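PT26-6P (Thermococcus sp., PDB 2WB7) is of unknown function but is encoded by a mobile genetic element of Euryarchaea and combines immunoglobulin-like domains with a helical domain. Local coordinates at residues V313-G317 with L499-L503; A3-D7 with D393-K397; S237-F242 with M486-Y490; A322-T326 with G339-H343. One frame throughout, in Å; residues are numbered along the deposited sequence.

Interaction 1. Residues V313-G317 with L499-L503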
loop_
_atom_site.group_PDB
_atom_site.type_symbol
_atom_site.label_atom_id
_atom_site.label_comp_id
_atom_site.label_asym_id
_atom_site.label_seq_id
_atom_site.Cartn_x
_atom_site.Cartn_y
_atom_site.Cartn_z
ATOM N N VAL A 313 -15.828 -11.252 9.588
ATOM C CA VAL A 313 -16.833 -10.211 9.602
ATOM C C VAL A 313 -18.168 -10.861 9.910
ATOM O O VAL A 313 -18.622 -11.768 9.198
ATOM C CB VAL A 313 -16.924 -9.474 8.255
ATOM C CG1 VAL A 313 -18.077 -8.518 8.267
ATOM C CG2 VAL A 313 -15.651 -8.731 7.982
ATOM N N ILE A 314 -18.794 -10.397 10.981
ATOM C CA ILE A 314 -20.114 -10.878 11.347
ATOM C C ILE A 314 -21.191 -10.102 10.593
ATOM O O ILE A 314 -21.020 -8.915 10.327
ATOM C CB ILE A 314 -20.342 -10.683 12.823
ATOM C CG1 ILE A 314 -19.321 -11.509 13.604
ATOM C CG2 ILE A 314 -21.763 -11.073 13.178
ATOM C CD1 ILE A 314 -19.491 -12.995 13.398
ATOM N N GLU A 315 -22.291 -10.758 10.236
ATOM C CA GLU A 315 -23.419 -10.032 9.643
ATOM C C GLU A 315 -23.785 -8.818 10.489
ATOM O O GLU A 315 -23.936 -8.923 11.706
ATOM C CB GLU A 315 -24.622 -10.940 9.497
ATOM C CG GLU A 315 -24.447 -11.916 8.378
ATOM C CD GLU A 315 -25.420 -13.080 8.440
ATOM O OE1 GLU A 315 -26.299 -13.098 9.345
ATOM O OE2 GLU A 315 -25.288 -13.980 7.575
ATOM N N GLY A 316 -23.936 -7.666 9.846
ATOM C CA GLY A 316 -24.149 -6.418 10.569
ATOM C C GLY A 316 -22.910 -5.552 10.475
ATOM O O GLY A 316 -23.002 -4.332 10.372
ATOM N N GLY A 317 -21.742 -6.193 10.508
ATOM C CA GLY A 317 -20.471 -5.522 10.211
ATOM C C GLY A 317 -19.434 -5.588 11.321
ATOM O O GLY A 317 -18.351 -5.032 11.188
ATOM N N LEU A 499 -25.697 -5.755 1.616
ATOM C CA LEU A 499 -26.780 -5.779 2.598
ATOM C C LEU A 499 -26.381 -5.994 4.057
ATOM O O LEU A 499 -27.143 -5.641 4.943
ATOM C CB LEU A 499 -27.792 -6.858 2.236
ATOM C CG LEU A 499 -28.683 -6.579 1.037
ATOM C CD1 LEU A 499 -29.478 -7.843 0.723
ATOM C CD2 LEU A 499 -29.596 -5.371 1.320
ATOM N N ASN A 500 -25.226 -6.598 4.326
ATOM C CA ASN A 500 -24.867 -6.897 5.716
ATOM C C ASN A 500 -23.653 -6.193 6.271
ATOM O O ASN A 500 -23.046 -6.678 7.224
ATOM C CB ASN A 500 -24.700 -8.388 5.938
ATOM C CG ASN A 500 -25.957 -9.140 5.650
ATOM O OD1 ASN A 500 -26.383 -9.210 4.500
ATOM N ND2 ASN A 500 -26.582 -9.694 6.696
ATOM N N GLY A 501 -23.301 -5.054 5.693
ATOM C CA GLY A 501 -22.286 -4.213 6.301
ATOM C C GLY A 501 -20.864 -4.426 5.827
ATOM O O GLY A 501 -19.918 -4.054 6.518
ATOM N N ASP A 502 -20.692 -5.007 4.648
ATOM C CA ASP A 502 -19.369 -5.082 4.069
ATOM C C ASP A 502 -19.401 -4.634 2.633
ATOM O O ASP A 502 -19.254 -5.435 1.720
ATOM C CB ASP A 502 -18.823 -6.497 4.156
ATOM C CG ASP A 502 -17.349 -6.567 3.837
ATOM O OD1 ASP A 502 -16.802 -5.533 3.400
ATOM O OD2 ASP A 502 -16.745 -7.655 4.013
ATOM N N LEU A 503 -19.583 -3.341 2.433
ATOM C CA LEU A 503 -19.685 -2.801 1.092
ATOM C C LEU A 503 -18.338 -2.809 0.367
ATOM O O LEU A 503 -18.285 -2.854 -0.869
ATOM C CB LEU A 503 -20.267 -1.396 1.160
ATOM C CG LEU A 503 -20.391 -0.646 -0.158
ATOM C CD1 LEU A 503 -21.089 -1.483 -1.279
ATOM C CD2 LEU A 503 -21.106 0.695 0.112
#
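Glu315 and Asn500 lie side by side where a type II beta turn meets an interhelical loop. The turn runs from Ile314 to Gly317 at the end of strand 301-314, in the second immunoglobulin-like domain. The loop joins helices 471-499 and 503-523 of the helical domain. The two side chains point the same way, and Glu315 CG is 4.2 Å from Asn500 CG. Their flat ends are not stacked: the carboxylate and amide planes are 49° apart. In both residues the first torsion sets CG beside the backbone N (chi1 -74° in Glu315), and the two CG atoms come to lie alongside each other. Backbone atoms make the polar link. Gly316 N donates to Asn500 O at 2.9 Å, a bent bond whose donor is tilted 35° from the carbonyl plane. The turn itself is closed by Gly317 N to Ile314 O, 2.8 Å. Gly316, Gly317 and Gly501 all have positive phi angles suited to glycine. Arg149 bonds the carbonyl oxygens of both Gly317 and Gly501, so one side chain grips both segments. On the strand side the contact is looser. Asp502 is the N-cap of helix 503-523: OD1 accepts from Gln505 N, and OD2 is bonded to His354. The valine methyl Val313 CG2 stands 4.3 Å from Asp502 OD2.

Interaction 2. Residues A3-D7 with D393-K397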
loop_
_atom_site.group_PDB
_atom_site.type_symbol
_atom_site.label_atom_id
_atom_site.label_comp_id
_atom_site.label_asym_id
_atom_site.label_seq_id
_atom_site.Cartn_x
_atom_site.Cartn_y
_atom_site.Cartn_z
ATOM N N ALA A 3 -10.626 -23.812 -22.526
ATOM C CA ALA A 3 -11.299 -22.714 -21.865
ATOM C C ALA A 3 -12.557 -23.229 -21.195
ATOM O O ALA A 3 -12.954 -22.780 -20.129
ATOM C CB ALA A 3 -11.669 -21.648 -22.882
ATOM N N THR A 4 -13.186 -24.191 -21.833
ATOM C CA THR A 4 -14.539 -24.518 -21.494
ATOM C C THR A 4 -14.653 -25.407 -20.253
ATOM O O THR A 4 -15.497 -25.172 -19.385
ATOM C CB THR A 4 -15.241 -25.099 -22.721
ATOM O OG1 THR A 4 -16.607 -25.374 -22.409
ATOM C CG2 THR A 4 -14.519 -26.371 -23.209
ATOM N N ILE A 5 -13.790 -26.406 -20.133
ATOM C CA ILE A 5 -13.806 -27.257 -18.941
ATOM C C ILE A 5 -12.911 -26.749 -17.807
ATOM O O ILE A 5 -13.302 -26.790 -16.645
ATOM C CB ILE A 5 -13.413 -28.698 -19.294
ATOM C CG1 ILE A 5 -14.423 -29.263 -20.285
ATOM C CG2 ILE A 5 -13.314 -29.570 -18.036
ATOM C CD1 ILE A 5 -14.160 -30.687 -20.635
ATOM N N ASN A 6 -11.721 -26.268 -18.166
ATOM C CA ASN A 6 -10.705 -25.826 -17.209
ATOM C C ASN A 6 -10.698 -24.338 -16.920
ATOM O O ASN A 6 -10.142 -23.896 -15.919
ATOM C CB ASN A 6 -9.323 -26.208 -17.718
ATOM C CG ASN A 6 -8.938 -27.605 -17.322
ATOM O OD1 ASN A 6 -9.713 -28.557 -17.496
ATOM N ND2 ASN A 6 -7.736 -27.746 -16.767
ATOM N N ASP A 7 -11.278 -23.561 -17.823
ATOM C CA ASP A 7 -11.263 -22.119 -17.692
ATOM C C ASP A 7 -9.837 -21.571 -17.726
ATOM O O ASP A 7 -9.499 -20.651 -17.000
ATOM C CB ASP A 7 -11.987 -21.724 -16.416
ATOM C CG ASP A 7 -13.314 -22.439 -16.271
ATOM O OD1 ASP A 7 -14.258 -22.122 -17.027
ATOM O OD2 ASP A 7 -13.414 -23.332 -15.407
ATOM N N ASP A 393 -17.695 -28.979 -14.011
ATOM C CA ASP A 393 -16.855 -29.364 -15.126
ATOM C C ASP A 393 -17.274 -30.733 -15.673
ATOM O O ASP A 393 -17.351 -30.919 -16.888
ATOM C CB ASP A 393 -15.382 -29.383 -14.727
ATOM C CG ASP A 393 -14.887 -28.031 -14.224
ATOM O OD1 ASP A 393 -15.524 -26.992 -14.522
ATOM O OD2 ASP A 393 -13.846 -28.011 -13.529
ATOM N N GLN A 394 -17.540 -31.690 -14.786
ATOM C CA GLN A 394 -17.904 -33.028 -15.231
ATOM C C GLN A 394 -19.057 -32.973 -16.210
ATOM O O GLN A 394 -19.013 -33.571 -17.282
ATOM C CB GLN A 394 -18.279 -33.937 -14.051
ATOM C CG GLN A 394 -18.314 -35.437 -14.400
ATOM C CD GLN A 394 -17.088 -35.883 -15.202
ATOM O OE1 GLN A 394 -15.953 -35.837 -14.712
ATOM N NE2 GLN A 394 -17.313 -36.302 -16.445
ATOM N N ASP A 395 -20.092 -32.234 -15.831
ATOM C CA ASP A 395 -21.317 -32.130 -16.624
ATOM C C ASP A 395 -21.045 -31.416 -17.932
ATOM O O ASP A 395 -21.602 -31.775 -18.977
ATOM C CB ASP A 395 -22.393 -31.378 -15.854
ATOM C CG ASP A 395 -22.714 -32.023 -14.508
ATOM O OD1 ASP A 395 -21.924 -32.855 -14.020
ATOM O OD2 ASP A 395 -23.763 -31.695 -13.922
ATOM N N VAL A 396 -20.180 -30.412 -17.887
ATOM C CA VAL A 396 -19.773 -29.761 -19.120
ATOM C C VAL A 396 -19.028 -30.728 -20.028
ATOM O O VAL A 396 -19.182 -30.697 -21.251
ATOM C CB VAL A 396 -18.901 -28.530 -18.869
ATOM C CG1 VAL A 396 -18.277 -28.062 -20.175
ATOM C CG2 VAL A 396 -19.735 -27.416 -18.255
ATOM N N LYS A 397 -18.221 -31.590 -19.418
ATOM C CA LYS A 397 -17.485 -32.580 -20.173
ATOM C C LYS A 397 -18.433 -33.612 -20.769
ATOM O O LYS A 397 -18.291 -33.950 -21.948
ATOM C CB LYS A 397 -16.422 -33.259 -19.322
ATOM C CG LYS A 397 -15.487 -34.128 -20.160
ATOM C CD LYS A 397 -14.853 -35.246 -19.349
ATOM C CE LYS A 397 -14.652 -36.497 -20.212
ATOM N NZ LYS A 397 -14.776 -37.745 -19.388
#
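Ile5 and Asp393 bring their backbones together, with 5.3 Å between Ile5 CA and Asp393 CA, where a loosely coiled N-terminal segment lies against the first turn of helix 393-404. No hydrogen bond crosses directly. Ile5 makes most of the contact. Its branches spread over three side chains of the helix. CG2 touches the base of the aspartate, 3.9 Å from Asp393 CB. Ile5 CG1 slides past the valine methyl Val396 CG1 at 4.0 Å, the two side chains running in opposite directions. The terminal methyl Ile5 CD1 rests on the root of the lysine, 3.7 Å from Lys397 CB. The extended isoleucine chain (chi2 -177°) carries CD1 that far. Beside it, Thr4 OG1 comes within 3.9 Å of Val396 CG1 and crosses it at a slant. Ile400, one turn on, also touches Ile5 and Thr4. The acidic side of the contact is held by lysines. Ile5 O lies 3.1 Å from Asp393 OD1, two acceptors that cannot bond each other. Asp393 OD1 is 4.3 Å from Asp7 OD2, two like charges that would probably repel if left alone. Lys241 and Lys482 each form salt bridges to both carboxylates, and Lys483 binds Asp7 as well. Lys482 also takes the Thr4 carbonyl and, weakly, Ile5 O. The arrangement is an apolar patch beside acidic groups bridged by outside lysines, fastening the N-terminal segment to helix 393-404 of the helical domain.

Interaction 3. Residues S237-F242 with M486-Y490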
loop_
_atom_site.group_PDB
_atom_site.type_symbol
_atom_site.label_atom_id
_atom_site.label_comp_id
_atom_site.label_asym_id
_atom_site.label_seq_id
_atom_site.Cartn_x
_atom_site.Cartn_y
_atom_site.Cartn_z
ATOM N N SER A 237 -11.571 -13.577 -5.640
ATOM C CA SER A 237 -11.350 -15.002 -5.574
ATOM C C SER A 237 -11.790 -15.624 -6.870
ATOM O O SER A 237 -12.747 -15.162 -7.486
ATOM C CB SER A 237 -12.188 -15.589 -4.448
ATOM O OG SER A 237 -12.132 -16.995 -4.430
ATOM N N LEU A 238 -11.093 -16.663 -7.305
ATOM C CA LEU A 238 -11.605 -17.449 -8.406
ATOM C C LEU A 238 -12.980 -18.003 -8.006
ATOM O O LEU A 238 -13.280 -18.148 -6.825
ATOM C CB LEU A 238 -10.631 -18.585 -8.725
ATOM C CG LEU A 238 -9.408 -18.200 -9.558
ATOM C CD1 LEU A 238 -8.405 -19.337 -9.558
ATOM C CD2 LEU A 238 -9.799 -17.785 -10.994
ATOM N N PRO A 239 -13.824 -18.313 -8.987
ATOM C CA PRO A 239 -15.097 -18.947 -8.690
ATOM C C PRO A 239 -14.945 -20.233 -7.873
ATOM O O PRO A 239 -13.938 -20.910 -7.970
ATOM C CB PRO A 239 -15.651 -19.257 -10.086
ATOM C CG PRO A 239 -15.097 -18.150 -10.944
ATOM C CD PRO A 239 -13.701 -17.942 -10.406
ATOM N N ILE A 240 -15.959 -20.577 -7.084
ATOM C CA ILE A 240 -15.853 -21.711 -6.162
ATOM C C ILE A 240 -15.548 -23.052 -6.826
ATOM O O ILE A 240 -15.091 -23.983 -6.159
ATOM C CB ILE A 240 -17.114 -21.869 -5.263
ATOM C CG1 ILE A 240 -18.335 -22.198 -6.121
ATOM C CG2 ILE A 240 -17.316 -20.626 -4.427
ATOM C CD1 ILE A 240 -19.611 -22.388 -5.344
ATOM N N LYS A 241 -15.809 -23.184 -8.122
ATOM C CA LYS A 241 -15.518 -24.466 -8.764
ATOM C C LYS A 241 -14.048 -24.851 -8.603
ATOM O O LYS A 241 -13.708 -26.024 -8.660
ATOM C CB LYS A 241 -15.923 -24.498 -10.240
ATOM C CG LYS A 241 -15.039 -23.700 -11.154
ATOM C CD LYS A 241 -14.707 -24.485 -12.398
ATOM C CE LYS A 241 -13.225 -24.402 -12.684
ATOM N NZ LYS A 241 -12.756 -25.590 -13.436
ATOM N N PHE A 242 -13.187 -23.866 -8.367
ATOM C CA PHE A 242 -11.750 -24.112 -8.360
ATOM C C PHE A 242 -11.285 -24.765 -7.076
ATOM O O PHE A 242 -10.105 -24.987 -6.893
ATOM C CB PHE A 242 -10.965 -22.830 -8.637
ATOM C CG PHE A 242 -11.003 -22.404 -10.072
ATOM C CD1 PHE A 242 -11.914 -21.453 -10.503
ATOM C CD2 PHE A 242 -10.135 -22.961 -10.998
ATOM C CE1 PHE A 242 -11.955 -21.054 -11.825
ATOM C CE2 PHE A 242 -10.176 -22.569 -12.341
ATOM C CZ PHE A 242 -11.086 -21.610 -12.750
HETATM N N MSE A 486 -20.784 -17.639 -13.388
HETATM C CA MSE A 486 -19.751 -17.206 -12.454
HETATM C C MSE A 486 -19.941 -15.740 -12.067
HETATM O O MSE A 486 -19.824 -15.369 -10.888
HETATM C CB MSE A 486 -18.385 -17.412 -13.085
HETATM C CG MSE A 486 -17.954 -18.876 -13.177
HETATM SE SE MSE A 486 -16.466 -19.066 -14.440
HETATM C CE MSE A 486 -15.762 -20.823 -13.991
ATOM N N ALA A 487 -20.247 -14.917 -13.074
ATOM C CA ALA A 487 -20.558 -13.505 -12.892
ATOM C C ALA A 487 -21.766 -13.318 -11.970
ATOM O O ALA A 487 -21.714 -12.580 -10.994
ATOM C CB ALA A 487 -20.808 -12.884 -14.225
ATOM N N GLY A 488 -22.848 -14.022 -12.265
ATOM C CA GLY A 488 -24.030 -13.987 -11.431
ATOM C C GLY A 488 -23.726 -14.422 -10.019
ATOM O O GLY A 488 -24.222 -13.822 -9.056
ATOM N N ASP A 489 -22.912 -15.465 -9.880
ATOM C CA ASP A 489 -22.497 -15.918 -8.545
ATOM C C ASP A 489 -21.780 -14.812 -7.770
ATOM O O ASP A 489 -21.999 -14.635 -6.568
ATOM C CB ASP A 489 -21.648 -17.186 -8.621
ATOM C CG ASP A 489 -22.480 -18.414 -8.977
ATOM O OD1 ASP A 489 -23.726 -18.376 -8.792
ATOM O OD2 ASP A 489 -21.897 -19.422 -9.439
ATOM N N TYR A 490 -20.946 -14.049 -8.472
ATOM C CA TYR A 490 -20.238 -12.942 -7.843
ATOM C C TYR A 490 -21.249 -11.910 -7.374
ATOM O O TYR A 490 -21.224 -11.503 -6.213
ATOM C CB TYR A 490 -19.248 -12.284 -8.814
ATOM C CG TYR A 490 -17.940 -13.026 -9.008
ATOM C CD1 TYR A 490 -17.174 -13.423 -7.921
ATOM C CD2 TYR A 490 -17.462 -13.316 -10.287
ATOM C CE1 TYR A 490 -15.957 -14.107 -8.091
ATOM C CE2 TYR A 490 -16.247 -13.981 -10.474
ATOM C CZ TYR A 490 -15.505 -14.374 -9.367
ATOM O OH TYR A 490 -14.318 -15.033 -9.561
#
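Pro239 packs against Met486 and Tyr490 on one side of helix 471-499. This is the tight part of the contact. Tyr490 OH donates to Ser237 O at 2.6 Å, and the bond lies in the carbonyl plane with a C=O...donor angle of 153°. The carbonyl oxygen sits at the ring edge, so the phenol meets it with its rim. Pro239 CD packs against the same hydroxyl, while Pro239 CG lies 4.1 Å from Tyr490 CZ. The proline also crosses the selenomethionine chain of Met486 at about a right angle, with Pro239 CG 3.7 Å from Met486 CG. Beyond CG that chain is extended (chi2 164°), which carries its methyl past the proline. There the contact is looser, though still buried. Met486 CE is 4.1 Å from Lys241 CG and 4.4 Å from Phe242 CE1. Lys241 CE lies over one face of the Phe242 ring, and NZ continues to Asp393 and Asp7. A phenylalanine in place of Tyr490 would probably leave Ser237 O without this donor and open a gap beside Pro239 CD. Tyr516 packs edge-to-face on Tyr490 and also touches Pro239 and Met486, so helix 503-523 also covers this contact. The loop between strands 221-222 and 253-261, entering a 3-10 segment after Pro239, thus packs on two helices of the helical domain.

Interaction 4. Residues A322-T326 with G339-H343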
loop_
_atom_site.group_PDB
_atom_site.type_symbol
_atom_site.label_atom_id
_atom_site.label_comp_id
_atom_site.label_asym_id
_atom_site.label_seq_id
_atom_site.Cartn_x
_atom_site.Cartn_y
_atom_site.Cartn_z
ATOM N N ALA A 322 -9.641 -13.754 13.852
ATOM C CA ALA A 322 -9.611 -15.187 13.578
ATOM C C ALA A 322 -8.163 -15.660 13.609
ATOM O O ALA A 322 -7.437 -15.358 14.546
ATOM C CB ALA A 322 -10.238 -15.472 12.238
ATOM N N ASP A 323 -7.734 -16.371 12.576
ATOM C CA ASP A 323 -6.355 -16.826 12.444
ATOM C C ASP A 323 -5.322 -15.677 12.453
ATOM O O ASP A 323 -5.564 -14.605 11.896
ATOM C CB ASP A 323 -6.243 -17.668 11.174
ATOM C CG ASP A 323 -7.302 -18.787 11.108
ATOM O OD1 ASP A 323 -7.759 -19.283 12.169
ATOM O OD2 ASP A 323 -7.681 -19.182 9.986
ATOM N N THR A 324 -4.180 -15.884 13.108
ATOM C CA THR A 324 -3.191 -14.805 13.300
ATOM C C THR A 324 -1.773 -15.327 13.480
ATOM O O THR A 324 -1.562 -16.382 14.083
ATOM C CB THR A 324 -3.504 -13.931 14.527
ATOM O OG1 THR A 324 -2.434 -12.997 14.727
ATOM C CG2 THR A 324 -3.634 -14.776 15.767
ATOM N N THR A 325 -0.806 -14.583 12.948
ATOM C CA THR A 325 0.597 -14.869 13.204
ATOM C C THR A 325 1.277 -13.588 13.678
ATOM O O THR A 325 0.984 -12.512 13.159
ATOM C CB THR A 325 1.311 -15.468 11.965
ATOM O OG1 THR A 325 2.650 -15.802 12.314
ATOM C CG2 THR A 325 1.362 -14.503 10.846
ATOM N N THR A 326 2.149 -13.685 14.679
ATOM C CA THR A 326 2.757 -12.486 15.219
ATOM C C THR A 326 4.160 -12.701 15.784
ATOM O O THR A 326 4.452 -13.747 16.385
ATOM C CB THR A 326 1.833 -11.851 16.294
ATOM O OG1 THR A 326 2.182 -10.477 16.504
ATOM C CG2 THR A 326 1.901 -12.599 17.614
ATOM N N GLY A 339 4.205 -16.513 6.807
ATOM C CA GLY A 339 3.052 -17.258 6.335
ATOM C C GLY A 339 1.864 -17.107 7.246
ATOM O O GLY A 339 2.012 -16.823 8.427
ATOM N N LEU A 340 0.673 -17.272 6.687
ATOM C CA LEU A 340 -0.556 -17.321 7.471
ATOM C C LEU A 340 -1.459 -18.284 6.771
ATOM O O LEU A 340 -1.632 -18.202 5.571
ATOM C CB LEU A 340 -1.252 -15.965 7.538
ATOM C CG LEU A 340 -2.540 -15.974 8.360
ATOM C CD1 LEU A 340 -2.298 -16.608 9.711
ATOM C CD2 LEU A 340 -3.069 -14.581 8.524
ATOM N N THR A 341 -2.042 -19.198 7.528
ATOM C CA THR A 341 -3.005 -20.142 6.990
ATOM C C THR A 341 -4.399 -19.733 7.431
ATOM O O THR A 341 -4.684 -19.653 8.625
ATOM C CB THR A 341 -2.701 -21.545 7.513
ATOM O OG1 THR A 341 -1.460 -21.992 6.943
ATOM C CG2 THR A 341 -3.813 -22.515 7.139
ATOM N N ALA A 342 -5.273 -19.461 6.481
ATOM C CA ALA A 342 -6.636 -19.082 6.832
ATOM C C ALA A 342 -7.628 -20.235 6.694
ATOM O O ALA A 342 -7.767 -20.821 5.619
ATOM C CB ALA A 342 -7.088 -17.920 5.972
ATOM N N HIS A 343 -8.335 -20.558 7.770
ATOM C CA HIS A 343 -9.522 -21.404 7.609
ATOM C C HIS A 343 -10.776 -20.573 7.793
ATOM O O HIS A 343 -11.029 -20.036 8.877
ATOM C CB HIS A 343 -9.563 -22.621 8.535
ATOM C CG HIS A 343 -10.716 -23.523 8.236
ATOM N ND1 HIS A 343 -10.697 -24.415 7.185
ATOM C CD2 HIS A 343 -11.956 -23.607 8.781
ATOM C CE1 HIS A 343 -11.862 -25.036 7.120
ATOM N NE2 HIS A 343 -12.642 -24.561 8.075
HETATM O O HOH W 1 -10.185 -19.874 11.554
HETATM O O HOH W 2 -9.342 -17.426 9.073
#
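Asp323 and Thr325 face strand 339-343, which runs nearly antiparallel to 324-326. The axes of the two strands approach to 7.0 Å at 163°, and no backbone-to-backbone hydrogen bond joins them. Asp323, where the chain turns a corner, closes the gap by its side chain. His343 N donates to Asp323 OD2 at 2.7 Å and meets it nearly in line with the CG-OD2 bond. Two waters bridge the same groups. Water 1 donates to Asp323 OD1 (2.6 Å) and to His343 O (2.8 Å). Water 2 donates to Asp323 OD2 and the same His343 O. With an alanine in place of Asp323, His343 N is likely to lose this acceptor and both waters their carboxylate partner. Further along, the methyl Thr325 CG2 lies 3.4 Å from Gly339 O. Leu340 lies between, its CG pointing opposite the backbone N (chi1 180°). Leu340 CD1 is 4.0 Å from Thr324 N, mainly against the backbone, with Asp323 CB and the Thr325 methyl at its margin. Each strand pairs instead with its own neighbour, 301-314 or 281-290. Strands 319-331 and 336-343 are the outermost of an eight-stranded antiparallel sheet in the second immunoglobulin-like domain, and side chains and water bridge them here.

How the interactions relate
Interactions 2 and 3 are neighbours, with centres about 14 Å apart. They touch through Lys241, which reaches from residues 237-242 to Asp393 and Asp7. Interaction 1 lies about 20 Å from interaction 3, measured between centres. It uses the loop just after helix 471-499, the helix that carries 486-490. Along the chain, 3-7, 237-242 and 313-317 come in the same order as their partners 393-397, 486-490 and 499-503, so the three contacts cross. All three bind earlier parts of the chain to the helical domain. Interaction 4 stays within the second immunoglobulin-like domain, about 21 Å from the centre of interaction 1, and shares its sheet through adjacent strands 301-314 and 319-331.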